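Local coordinates for protein anthranilate-CoA ligase (Stigmatella aurantiaca, PDB 4WV3) that belongs to the ANL superfamily of AMP-binding enzymes and is built of a large N-terminal and a smaller C-terminal part, with a ligand pocket where they meet, at residues Lys217-Phe222 against Lys501-Lys506; Asn173-Thr178 against Gly318-Phe323; Val88-Leu93 against Glu100-Asp105; Arg211-Ala216 against Ser249-Thr254. One frame throughout, in Å; residues are numbered along the deposited sequence.

Interaction 1: residues Lys217-Phe222 against Lys501-Lys506; sequences KLFFTF and KTATGK. With 3UK (5'-O-[(S)-[(2-aminobenzoyl)oxy](hydroxy)phosphoryl]adenosine), chain C.
Phe220 turns one face of its ring to Thr504, whose CB lies 3.7 Å from the ring centroid and 18° off the ring normal, a CH-pi contact in which the two side chains cross at about a right angle. The opposite face is covered by Phe222 CB, while 3UK O01 lies in plane at the ring edge, so the phenyl group is bounded above, below and on its ligand side. It gets there by holding CG trans to the backbone N (chi1 -168°). Beside it, Phe219 offers the edge of its ring to Ala503, CZ to CB 4.3 Å. Thr504 is steadied within a type I turn from Thr502 to Gly505: Thr502 OG1 and Thr504 OG1 share a hydrogen bond of 2.8 Å, and Lys506 N donates to Thr502 OG1 at 3.2 Å. Lys506 runs out extended and bends only at its last torsion (-61°), so that NZ donates hydrogen bonds to 3UK O09 (2.6 Å) and 3UK O01 (3.2 Å). Thr221 OG1 accepts from 3UK N32 at 2.7 Å. A lysine directly after a turn of the C-terminal part, reaching a ligand held by the N-terminal part, is as in the A10 motif of ANL enzymes.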
# COMPACT_ATOMS: atom_id res chain seq x y z
N LYS A 217 0.23 -4.95 4.45
CA LYS A 217 1.44 -5.66 4.85
C LYS A 217 2.68 -4.78 4.77
O LYS A 217 2.64 -3.68 4.23
CB LYS A 217 1.62 -6.92 4.00
CG LYS A 217 0.48 -7.91 4.11
CD LYS A 217 0.29 -8.37 5.54
CE LYS A 217 -0.80 -9.42 5.65
NZ LYS A 217 -0.95 -9.92 7.04
N LEU A 218 3.79 -5.29 5.30
CA LEU A 218 5.03 -4.52 5.38
C LEU A 218 5.81 -4.45 4.07
O LEU A 218 6.74 -3.66 3.94
CB LEU A 218 5.91 -5.06 6.51
CG LEU A 218 5.36 -4.85 7.92
CD1 LEU A 218 6.18 -5.62 8.95
CD2 LEU A 218 5.32 -3.37 8.27
N PHE A 219 5.43 -5.27 3.09
CA PHE A 219 6.03 -5.16 1.76
C PHE A 219 5.34 -4.07 0.95
O PHE A 219 5.87 -3.57 -0.04
CB PHE A 219 6.05 -6.50 1.01
CG PHE A 219 4.69 -7.14 0.87
CD1 PHE A 219 3.80 -6.72 -0.11
CD2 PHE A 219 4.33 -8.20 1.68
CE1 PHE A 219 2.56 -7.32 -0.25
CE2 PHE A 219 3.09 -8.81 1.55
CZ PHE A 219 2.21 -8.37 0.58
N PHE A 220 4.14 -3.70 1.39
CA PHE A 220 3.40 -2.58 0.81
C PHE A 220 3.80 -1.32 1.56
O PHE A 220 3.62 -1.24 2.77
CB PHE A 220 1.90 -2.83 0.96
CG PHE A 220 1.03 -1.90 0.15
CD1 PHE A 220 1.58 -1.10 -0.84
CD2 PHE A 220 -0.33 -1.83 0.39
CE1 PHE A 220 0.78 -0.25 -1.57
CE2 PHE A 220 -1.13 -0.98 -0.34
CZ PHE A 220 -0.58 -0.19 -1.33
N THR A 221 4.35 -0.34 0.84
CA THR A 221 4.87 0.87 1.48
C THR A 221 3.79 1.67 2.21
O THR A 221 4.10 2.49 3.08
CB THR A 221 5.60 1.79 0.48
OG1 THR A 221 4.73 2.13 -0.61
CG2 THR A 221 6.85 1.11 -0.06
N PHE A 222 2.53 1.43 1.86
CA PHE A 222 1.41 2.02 2.59
C PHE A 222 1.43 1.50 4.02
O PHE A 222 1.18 2.25 4.97
CB PHE A 222 0.09 1.68 1.90
CG PHE A 222 -1.12 2.11 2.67
CD1 PHE A 222 -1.20 3.38 3.21
CD2 PHE A 222 -2.20 1.25 2.83
CE1 PHE A 222 -2.32 3.78 3.92
CE2 PHE A 222 -3.32 1.65 3.53
CZ PHE A 222 -3.38 2.91 4.08
N LYS A 501 -8.20 -9.40 -7.34
CA LYS A 501 -7.55 -8.44 -6.46
C LYS A 501 -6.06 -8.69 -6.30
O LYS A 501 -5.60 -9.83 -6.35
CB LYS A 501 -8.22 -8.44 -5.08
CG LYS A 501 -9.67 -7.98 -5.07
CD LYS A 501 -10.13 -7.69 -3.65
CE LYS A 501 -11.60 -7.28 -3.60
NZ LYS A 501 -12.51 -8.44 -3.81
N THR A 502 -5.31 -7.61 -6.12
CA THR A 502 -3.90 -7.70 -5.78
C THR A 502 -3.78 -7.90 -4.27
O THR A 502 -4.78 -7.90 -3.56
CB THR A 502 -3.14 -6.41 -6.15
OG1 THR A 502 -3.63 -5.32 -5.37
CG2 THR A 502 -3.32 -6.10 -7.63
N ALA A 503 -2.55 -8.07 -3.79
CA ALA A 503 -2.32 -8.23 -2.36
C ALA A 503 -2.20 -6.87 -1.67
O ALA A 503 -1.87 -6.79 -0.49
CB ALA A 503 -1.08 -9.07 -2.10
N THR A 504 -2.47 -5.81 -2.43
CA THR A 504 -2.39 -4.46 -1.90
C THR A 504 -3.78 -3.82 -1.82
O THR A 504 -3.91 -2.61 -1.64
CB THR A 504 -1.47 -3.57 -2.76
OG1 THR A 504 -1.94 -3.55 -4.11
CG2 THR A 504 -0.05 -4.11 -2.73
N GLY A 505 -4.81 -4.64 -1.95
CA GLY A 505 -6.18 -4.19 -1.80
C GLY A 505 -6.72 -3.45 -3.01
O GLY A 505 -7.61 -2.60 -2.88
N LYS A 506 -6.18 -3.76 -4.18
CA LYS A 506 -6.64 -3.14 -5.42
C LYS A 506 -7.51 -4.10 -6.22
O LYS A 506 -7.50 -5.30 -5.97
CB LYS A 506 -5.45 -2.70 -6.28
CG LYS A 506 -4.54 -1.67 -5.64
CD LYS A 506 -3.41 -1.29 -6.57
CE LYS A 506 -2.45 -0.32 -5.91
NZ LYS A 506 -3.11 0.94 -5.51
C10 3UK C . -3.80 4.31 -6.49
C15 3UK C . -5.24 5.63 -4.94
C17 3UK C . -7.24 6.86 -5.14
C21 3UK C . -3.30 5.39 -7.41
C26 3UK C . 0.07 3.57 -1.79
C28 3UK C . -0.78 4.95 -0.00
O01 3UK C . -1.14 2.11 -3.28
C02 3UK C . -0.14 2.76 -3.13
O03 3UK C . 1.00 2.52 -3.94
P04 3UK C . 0.91 1.59 -5.23
O05 3UK C . 2.33 1.49 -5.88
O06 3UK C . -0.10 2.18 -6.33
C07 3UK C . -0.37 3.59 -6.36
C08 3UK C . -1.64 3.81 -7.13
O09 3UK C . -2.77 3.35 -6.36
N11 3UK C . -4.13 4.85 -5.21
C12 3UK C . -3.41 4.68 -4.06
N13 3UK C . -4.05 5.35 -3.06
C14 3UK C . -5.18 5.94 -3.57
N16 3UK C . -6.27 6.10 -5.70
N18 3UK C . -7.25 7.19 -3.86
C19 3UK C . -6.27 6.77 -3.04
N20 3UK C . -6.28 7.13 -1.67
O22 3UK C . -3.77 5.15 -8.72
C23 3UK C . -1.85 5.25 -7.37
O24 3UK C . -1.28 5.64 -8.63
O25 3UK C . 0.47 0.19 -4.82
C27 3UK C . -0.99 4.22 -1.20
C29 3UK C . 0.52 5.01 0.59
C30 3UK C . 1.58 4.36 0.00
C31 3UK C . 1.38 3.63 -1.19
N32 3UK C . 2.50 2.94 -1.82

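Interaction 2: residues Asn173-Thr178 against Gly318-Phe323; sequences NYSSGT and GCTENF. With 3UK (5'-O-[(S)-[(2-aminobenzoyl)oxy](hydroxy)phosphoryl]adenosine), chain C.
Thr320 meets Asn173 and Ser175 beside the flat aminobenzoyl ring of 3UK. Gly318 CA stands over one face of that ring, about 3.5 Å above its plane, and Phe222 CB covers the opposite face. Phe323 O lies at the edge, 3.5 Å from 3UK C30, so a glycine CA, a side-chain CB and a backbone carbonyl bound the ring on two faces and one edge. Across the contact the two segments touch lightly. Thr320 CG2 packs on Asn173 CB at 3.8 Å, and Ser175 CB approaches Thr320 OG1 at 4.3 Å. One torsion of Thr320 (chi1 -50°) divides the labour of its two branches: the methyl is swung opposite the backbone N and faces Asn173, whereas OG1 stays on the same side as that N and is aimed at the phosphate. OG1 donates to 3UK O05 at 2.7 Å. Separately, the backbone Thr320 N donates to the same oxygen at 3.2 Å with an N-H...O angle of 152°. Ser175 OG points into the same region and bonds a water at 2.9 Å, which gives weak hydrogen bonds to Glu321 OE1 and 3UK O06. Strand 183-188 adjoins both segments through Ile185, which touches Ser175 and Thr320. Ser175-Thr178 belongs to the glycine-, serine- and threonine-rich phosphate-binding loop of the AMP-binding family. The backbone N-H and the hydroxyl of one residue hold O05, so within this contact the oxygen is met by neutral donors rather than by a cation.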
# COMPACT_ATOMS: atom_id res chain seq x y z
N ASN A 173 11.32 -2.04 -3.49
CA ASN A 173 9.97 -2.58 -3.48
C ASN A 173 9.46 -2.90 -4.88
O ASN A 173 9.46 -2.04 -5.76
CB ASN A 173 9.01 -1.63 -2.78
CG ASN A 173 9.26 -1.54 -1.29
OD1 ASN A 173 8.69 -2.31 -0.51
ND2 ASN A 173 10.12 -0.62 -0.88
N TYR A 174 9.03 -4.14 -5.07
CA TYR A 174 8.51 -4.57 -6.37
C TYR A 174 7.00 -4.40 -6.46
O TYR A 174 6.23 -5.20 -5.94
CB TYR A 174 8.91 -6.02 -6.65
CG TYR A 174 10.34 -6.17 -7.11
CD1 TYR A 174 10.66 -6.14 -8.46
CD2 TYR A 174 11.38 -6.31 -6.20
CE1 TYR A 174 11.96 -6.27 -8.89
CE2 TYR A 174 12.69 -6.44 -6.62
CZ TYR A 174 12.97 -6.42 -7.97
OH TYR A 174 14.27 -6.54 -8.40
N SER A 175 6.59 -3.33 -7.14
CA SER A 175 5.18 -3.02 -7.31
C SER A 175 4.59 -3.81 -8.48
O SER A 175 5.10 -3.75 -9.59
CB SER A 175 4.99 -1.52 -7.56
OG SER A 175 3.63 -1.20 -7.79
N SER A 176 3.52 -4.55 -8.21
CA SER A 176 2.86 -5.35 -9.24
C SER A 176 2.34 -4.47 -10.37
O SER A 176 1.70 -3.45 -10.13
CB SER A 176 1.72 -6.16 -8.63
OG SER A 176 0.74 -5.31 -8.06
N GLY A 177 2.63 -4.87 -11.60
CA GLY A 177 2.23 -4.10 -12.77
C GLY A 177 1.05 -4.70 -13.51
O GLY A 177 0.34 -5.56 -12.98
N THR A 178 0.84 -4.25 -14.74
CA THR A 178 -0.27 -4.71 -15.56
C THR A 178 -0.02 -6.12 -16.10
O THR A 178 -0.23 -7.11 -15.41
CB THR A 178 -0.53 -3.76 -16.74
OG1 THR A 178 -0.44 -2.40 -16.29
CG2 THR A 178 -1.91 -4.01 -17.33
N GLY A 318 -1.31 7.67 -2.23
CA GLY A 318 0.13 7.53 -2.26
C GLY A 318 0.52 6.51 -3.32
O GLY A 318 -0.33 5.82 -3.86
N CYS A 319 1.81 6.44 -3.61
CA CYS A 319 2.32 5.44 -4.54
C CYS A 319 3.69 4.98 -4.08
O CYS A 319 4.35 5.67 -3.30
CB CYS A 319 2.37 5.99 -5.97
SG CYS A 319 3.51 7.37 -6.21
N THR A 320 4.11 3.81 -4.56
CA THR A 320 5.39 3.24 -4.14
C THR A 320 6.55 4.08 -4.67
O THR A 320 7.61 4.14 -4.04
CB THR A 320 5.51 1.78 -4.60
OG1 THR A 320 4.34 1.05 -4.21
CG2 THR A 320 6.74 1.12 -3.97
N GLU A 321 6.35 4.73 -5.80
CA GLU A 321 7.36 5.61 -6.38
C GLU A 321 7.65 6.80 -5.47
O GLU A 321 8.77 7.33 -5.46
CB GLU A 321 6.94 6.10 -7.77
CG GLU A 321 6.94 5.03 -8.85
CD GLU A 321 5.67 4.20 -8.86
OE1 GLU A 321 4.82 4.37 -7.96
OE2 GLU A 321 5.51 3.37 -9.79
N ASN A 322 6.65 7.23 -4.71
CA ASN A 322 6.80 8.33 -3.77
C ASN A 322 6.92 7.82 -2.34
O ASN A 322 7.04 8.60 -1.40
CB ASN A 322 5.60 9.29 -3.88
CG ASN A 322 5.82 10.58 -3.13
OD1 ASN A 322 6.86 11.22 -3.26
ND2 ASN A 322 4.84 10.96 -2.31
N PHE A 323 6.86 6.50 -2.18
CA PHE A 323 6.94 5.89 -0.86
C PHE A 323 5.58 5.94 -0.16
O PHE A 323 5.04 4.90 0.23
CB PHE A 323 8.00 6.59 -0.01
CG PHE A 323 8.43 5.79 1.19
CD1 PHE A 323 9.32 4.73 1.05
CD2 PHE A 323 7.96 6.10 2.45
CE1 PHE A 323 9.72 4.00 2.15
CE2 PHE A 323 8.35 5.37 3.56
CZ PHE A 323 9.23 4.32 3.41
C10 3UK C . -3.80 4.31 -6.49
C15 3UK C . -5.24 5.63 -4.94
C17 3UK C . -7.24 6.86 -5.14
C21 3UK C . -3.30 5.39 -7.41
C26 3UK C . 0.07 3.57 -1.79
C28 3UK C . -0.78 4.95 -0.00
O01 3UK C . -1.14 2.11 -3.28
C02 3UK C . -0.14 2.76 -3.13
O03 3UK C . 1.00 2.52 -3.94
P04 3UK C . 0.91 1.59 -5.23
O05 3UK C . 2.33 1.49 -5.88
O06 3UK C . -0.10 2.18 -6.33
C07 3UK C . -0.37 3.59 -6.36
C08 3UK C . -1.64 3.81 -7.13
O09 3UK C . -2.77 3.35 -6.36
N11 3UK C . -4.13 4.85 -5.21
C12 3UK C . -3.41 4.68 -4.06
N13 3UK C . -4.05 5.35 -3.06
C14 3UK C . -5.18 5.94 -3.57
N16 3UK C . -6.27 6.10 -5.70
N18 3UK C . -7.25 7.19 -3.86
C19 3UK C . -6.27 6.77 -3.04
N20 3UK C . -6.28 7.13 -1.67
O22 3UK C . -3.77 5.15 -8.72
C23 3UK C . -1.85 5.25 -7.37
O24 3UK C . -1.28 5.64 -8.63
O25 3UK C . 0.47 0.19 -4.82
C27 3UK C . -0.99 4.22 -1.20
C29 3UK C . 0.52 5.01 0.59
C30 3UK C . 1.58 4.36 0.00
C31 3UK C . 1.38 3.63 -1.19
N32 3UK C . 2.50 2.94 -1.82
O HOH W 1 2.83 1.62 -8.02

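Interaction 3: residues Val88-Leu93 against Glu100-Asp105; sequences VGINTL and EYILRD
Ile90 and Ile102 interlock where strand 86-89 and its following loop pack under helix 96-105, the helix of a beta-alpha-beta crossover that leads on to parallel strand 110-114. The two isoleucines slide past each other in opposite directions, each pushing a terminal methyl alongside the other's branch. Ile102 CD1 reaches Ile90 CG2 at 3.7 Å. In return Ile90 CD1 enters the notch between neighbouring helix residues, 3.8 Å from Leu103 CD2 and 4.1 Å from Ile102 CG2. Leu103 comes across Ile90 at about a right angle and walls off one side of that notch. On the strand, Val88 points the same way as Ile90, and Ile102 CG2 settles between them, 4.3 Å from Val88 CG1. A chi1 of -47° lets Ile90 offer both branches, with CG1 kept beside the backbone N and CG2 beside the carbonyl carbon. The surface is wholly apolar and buried. Tyr174 of strand 169-175 packs against both Val88 and Ile102, extending this core toward the next sheet, while on the outer side of the helix Arg104 NH2 forms a salt bridge with Glu100 OE2. Just after Ile90 an Asx turn forms, in which Leu93 N donates to Asn91 OD1 at 2.8 Å with a C=O...N angle of 149°, the donor tilted 24° from the carbonyl plane.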
# COMPACT_ATOMS: atom_id res chain seq x y z
N VAL A 88 14.78 -5.93 0.47
CA VAL A 88 13.80 -6.20 -0.57
C VAL A 88 12.56 -6.86 0.01
O VAL A 88 12.51 -8.08 0.18
CB VAL A 88 14.39 -7.09 -1.68
CG1 VAL A 88 13.40 -7.25 -2.83
CG2 VAL A 88 15.70 -6.51 -2.19
N GLY A 89 11.56 -6.04 0.34
CA GLY A 89 10.31 -6.54 0.89
C GLY A 89 9.42 -7.13 -0.19
O GLY A 89 8.88 -6.41 -1.03
N ILE A 90 9.25 -8.45 -0.16
CA ILE A 90 8.58 -9.16 -1.24
C ILE A 90 7.14 -9.54 -0.88
O ILE A 90 6.85 -9.90 0.26
CB ILE A 90 9.37 -10.43 -1.64
CG1 ILE A 90 10.85 -10.08 -1.82
CG2 ILE A 90 8.80 -11.04 -2.91
CD1 ILE A 90 11.72 -11.27 -2.17
N ASN A 91 6.25 -9.44 -1.87
CA ASN A 91 4.86 -9.84 -1.73
C ASN A 91 4.73 -11.29 -1.27
O ASN A 91 5.37 -12.19 -1.82
CB ASN A 91 4.12 -9.63 -3.05
CG ASN A 91 2.61 -9.78 -2.93
OD1 ASN A 91 2.11 -10.60 -2.16
ND2 ASN A 91 1.88 -8.98 -3.69
N THR A 92 3.88 -11.51 -0.27
CA THR A 92 3.73 -12.83 0.34
C THR A 92 2.85 -13.78 -0.48
O THR A 92 3.02 -15.00 -0.42
CB THR A 92 3.23 -12.70 1.81
OG1 THR A 92 4.27 -13.11 2.71
CG2 THR A 92 1.98 -13.53 2.06
N LEU A 93 1.94 -13.22 -1.26
CA LEU A 93 1.04 -14.03 -2.09
C LEU A 93 1.37 -14.32 -3.55
O LEU A 93 0.47 -14.55 -4.36
CB LEU A 93 -0.41 -13.55 -1.95
CG LEU A 93 -1.14 -13.77 -0.62
CD1 LEU A 93 -0.68 -15.06 0.05
CD2 LEU A 93 -0.99 -12.57 0.30
N GLU A 100 11.06 -15.99 -8.67
CA GLU A 100 12.29 -16.25 -9.40
C GLU A 100 12.77 -15.00 -10.14
O GLU A 100 13.97 -14.71 -10.18
CB GLU A 100 12.09 -17.39 -10.40
CG GLU A 100 13.35 -17.76 -11.17
CD GLU A 100 13.07 -18.72 -12.31
OE1 GLU A 100 12.53 -19.81 -12.05
OE2 GLU A 100 13.39 -18.37 -13.47
N TYR A 101 11.83 -14.26 -10.71
CA TYR A 101 12.16 -13.01 -11.40
C TYR A 101 12.75 -11.99 -10.43
O TYR A 101 13.79 -11.40 -10.71
CB TYR A 101 10.92 -12.42 -12.08
CG TYR A 101 11.15 -11.04 -12.66
CD1 TYR A 101 11.79 -10.88 -13.88
CD2 TYR A 101 10.72 -9.90 -11.98
CE1 TYR A 101 12.01 -9.62 -14.41
CE2 TYR A 101 10.94 -8.64 -12.50
CZ TYR A 101 11.58 -8.50 -13.72
OH TYR A 101 11.79 -7.25 -14.24
N ILE A 102 12.08 -11.79 -9.30
CA ILE A 102 12.50 -10.81 -8.31
C ILE A 102 13.90 -11.08 -7.78
O ILE A 102 14.76 -10.20 -7.80
CB ILE A 102 11.50 -10.74 -7.13
CG1 ILE A 102 10.16 -10.19 -7.61
CG2 ILE A 102 12.06 -9.88 -6.01
CD1 ILE A 102 9.10 -10.16 -6.53
N LEU A 103 14.13 -12.30 -7.31
CA LEU A 103 15.41 -12.66 -6.71
C LEU A 103 16.58 -12.59 -7.69
O LEU A 103 17.70 -12.29 -7.31
CB LEU A 103 15.33 -14.05 -6.07
CG LEU A 103 14.35 -14.17 -4.90
CD1 LEU A 103 14.38 -15.56 -4.29
CD2 LEU A 103 14.64 -13.11 -3.85
N ARG A 104 16.30 -12.88 -8.96
CA ARG A 104 17.32 -12.81 -9.99
C ARG A 104 17.59 -11.36 -10.39
O ARG A 104 18.72 -10.98 -10.68
CB ARG A 104 16.90 -13.61 -11.22
CG ARG A 104 17.97 -13.72 -12.29
CD ARG A 104 17.39 -14.13 -13.63
NE ARG A 104 16.46 -15.25 -13.50
CZ ARG A 104 16.83 -16.53 -13.49
NH1 ARG A 104 18.11 -16.86 -13.59
NH2 ARG A 104 15.91 -17.48 -13.37
N ASP A 105 16.53 -10.56 -10.39
CA ASP A 105 16.62 -9.17 -10.83
C ASP A 105 17.40 -8.30 -9.85
O ASP A 105 18.01 -7.31 -10.24
CB ASP A 105 15.22 -8.60 -11.07
CG ASP A 105 15.25 -7.21 -11.69
OD1 ASP A 105 15.64 -7.10 -12.87
OD2 ASP A 105 14.86 -6.25 -11.00

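Interaction 4: residues Arg211-Ala216 against Ser249-Thr254; sequences RTFALA and SNVLST
Phe213 lays one face of its ring against Thr254, and the two side chains stand at about a right angle. The methyl CG2 of Thr254 sits 3.7 Å above the ring plane, displaced toward the rim, and 4.0 Å from the centroid at 21° to the normal, which makes a CH-pi contact. Val251, one helical turn earlier, meets the same ring at a slant: its CG1 is 3.8 Å from Phe213 CE2. With chi1 near 169° the phenyl group swings away from its own backbone N and reaches out from the strand far enough to span both helix residues. This is the packing of a parallel alpha/beta layer. Helix 248-258 connects strand 237-239 to strand 262-265 as a beta-alpha-beta crossover and covers strand 211-214, which lies between them in the sheet. Val239 and Phe263 from those flanking strands also touch Phe213, so its ring is built into the seam between sheet and helix. Just past the end of the strand, Leu215 turns its CD1 onto the other branch of Val251, 3.7 Å from CG2 and again nearly perpendicular. Val251 thus uses one methyl for the aromatic ring and the other for the leucine. The rotation of Thr254 is probably fixed by its hydroxyl, since OG1 donates to Asn250 O at 3.0 Å, leaving CG2 turned to the ring. That carbonyl accepts from Thr254 N as well, and the two donors arrive from opposite faces of its plane.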
# COMPACT_ATOMS: atom_id res chain seq x y z
N ARG A 211 -0.76 4.31 18.73
CA ARG A 211 -0.43 2.92 18.43
C ARG A 211 -1.07 2.54 17.10
O ARG A 211 -2.30 2.54 16.98
CB ARG A 211 -0.92 1.99 19.54
CG ARG A 211 -0.74 0.51 19.23
CD ARG A 211 -1.06 -0.33 20.44
NE ARG A 211 -0.21 0.01 21.57
CZ ARG A 211 -0.35 -0.48 22.80
NH1 ARG A 211 -1.32 -1.35 23.06
NH2 ARG A 211 0.48 -0.11 23.76
N THR A 212 -0.24 2.23 16.11
CA THR A 212 -0.74 1.97 14.76
C THR A 212 -1.05 0.50 14.52
O THR A 212 -0.47 -0.39 15.14
CB THR A 212 0.27 2.44 13.70
OG1 THR A 212 1.52 1.77 13.89
CG2 THR A 212 0.48 3.94 13.77
N PHE A 213 -1.98 0.26 13.60
CA PHE A 213 -2.29 -1.08 13.13
C PHE A 213 -2.79 -1.02 11.69
O PHE A 213 -3.85 -0.46 11.42
CB PHE A 213 -3.32 -1.77 14.03
CG PHE A 213 -3.87 -3.05 13.46
CD1 PHE A 213 -3.01 -4.04 13.01
CD2 PHE A 213 -5.23 -3.25 13.39
CE1 PHE A 213 -3.52 -5.22 12.49
CE2 PHE A 213 -5.74 -4.43 12.87
CZ PHE A 213 -4.88 -5.42 12.42
N ALA A 214 -2.02 -1.60 10.78
CA ALA A 214 -2.39 -1.61 9.37
C ALA A 214 -2.67 -3.02 8.90
O ALA A 214 -1.91 -3.95 9.17
CB ALA A 214 -1.29 -0.99 8.54
N LEU A 215 -3.78 -3.19 8.18
CA LEU A 215 -4.08 -4.46 7.54
C LEU A 215 -3.12 -4.63 6.37
O LEU A 215 -2.78 -5.75 5.99
CB LEU A 215 -5.53 -4.50 7.06
CG LEU A 215 -6.00 -5.83 6.47
CD1 LEU A 215 -5.71 -6.97 7.44
CD2 LEU A 215 -7.48 -5.78 6.13
N ALA A 216 -2.68 -3.50 5.82
CA ALA A 216 -1.68 -3.49 4.76
C ALA A 216 -0.37 -4.09 5.27
O ALA A 216 0.08 -3.78 6.37
CB ALA A 216 -1.45 -2.08 4.26
N SER A 249 -13.10 -10.46 10.39
CA SER A 249 -13.46 -10.62 11.80
C SER A 249 -12.22 -10.65 12.69
O SER A 249 -12.22 -10.06 13.78
CB SER A 249 -14.30 -11.88 12.00
OG SER A 249 -14.70 -12.00 13.36
N ASN A 250 -11.18 -11.34 12.24
CA ASN A 250 -9.94 -11.42 13.00
C ASN A 250 -9.22 -10.08 13.06
O ASN A 250 -8.50 -9.79 14.01
CB ASN A 250 -9.01 -12.49 12.41
CG ASN A 250 -9.57 -13.89 12.56
OD1 ASN A 250 -10.42 -14.14 13.41
ND2 ASN A 250 -9.08 -14.81 11.73
N VAL A 251 -9.41 -9.27 12.03
CA VAL A 251 -8.83 -7.93 11.98
C VAL A 251 -9.44 -7.06 13.07
O VAL A 251 -8.72 -6.36 13.79
CB VAL A 251 -9.05 -7.27 10.61
CG1 VAL A 251 -8.39 -5.90 10.57
CG2 VAL A 251 -8.50 -8.15 9.50
N LEU A 252 -10.76 -7.11 13.20
CA LEU A 252 -11.47 -6.32 14.19
C LEU A 252 -11.16 -6.79 15.61
O LEU A 252 -11.19 -6.00 16.55
CB LEU A 252 -12.98 -6.38 13.94
CG LEU A 252 -13.45 -5.81 12.61
CD1 LEU A 252 -14.96 -5.95 12.47
CD2 LEU A 252 -13.03 -4.36 12.46
N SER A 253 -10.85 -8.07 15.74
CA SER A 253 -10.52 -8.65 17.04
C SER A 253 -9.12 -8.22 17.48
O SER A 253 -8.86 -8.02 18.66
CB SER A 253 -10.61 -10.17 16.99
OG SER A 253 -11.85 -10.57 16.44
N THR A 254 -8.22 -8.08 16.50
CA THR A 254 -6.88 -7.58 16.76
C THR A 254 -6.96 -6.15 17.30
O THR A 254 -6.23 -5.78 18.21
CB THR A 254 -6.01 -7.62 15.49
OG1 THR A 254 -5.85 -8.98 15.07
CG2 THR A 254 -4.64 -7.02 15.75

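Interactions 1 and 2 converge on 3UK and join through Thr221, whose OG1 is hydrogen-bonded to Phe323 O; both mix apolar contact with polar groups aimed at the ligand. Interaction 1 is partly buried, bridging the two family regions, whereas interaction 2 is buried within the N-terminal one. Interactions 3 and 4 are buried strand-helix packing in two different sheets, wholly aliphatic in 3 and aromatic-centred in 4, and they do not touch each other. Both adjoin the ligand-bearing contacts: 88-93 packs against Phe219 and Ala503, Asp105 is probably bonded to Tyr174, and Ala216 of interaction 4 touches Phe222.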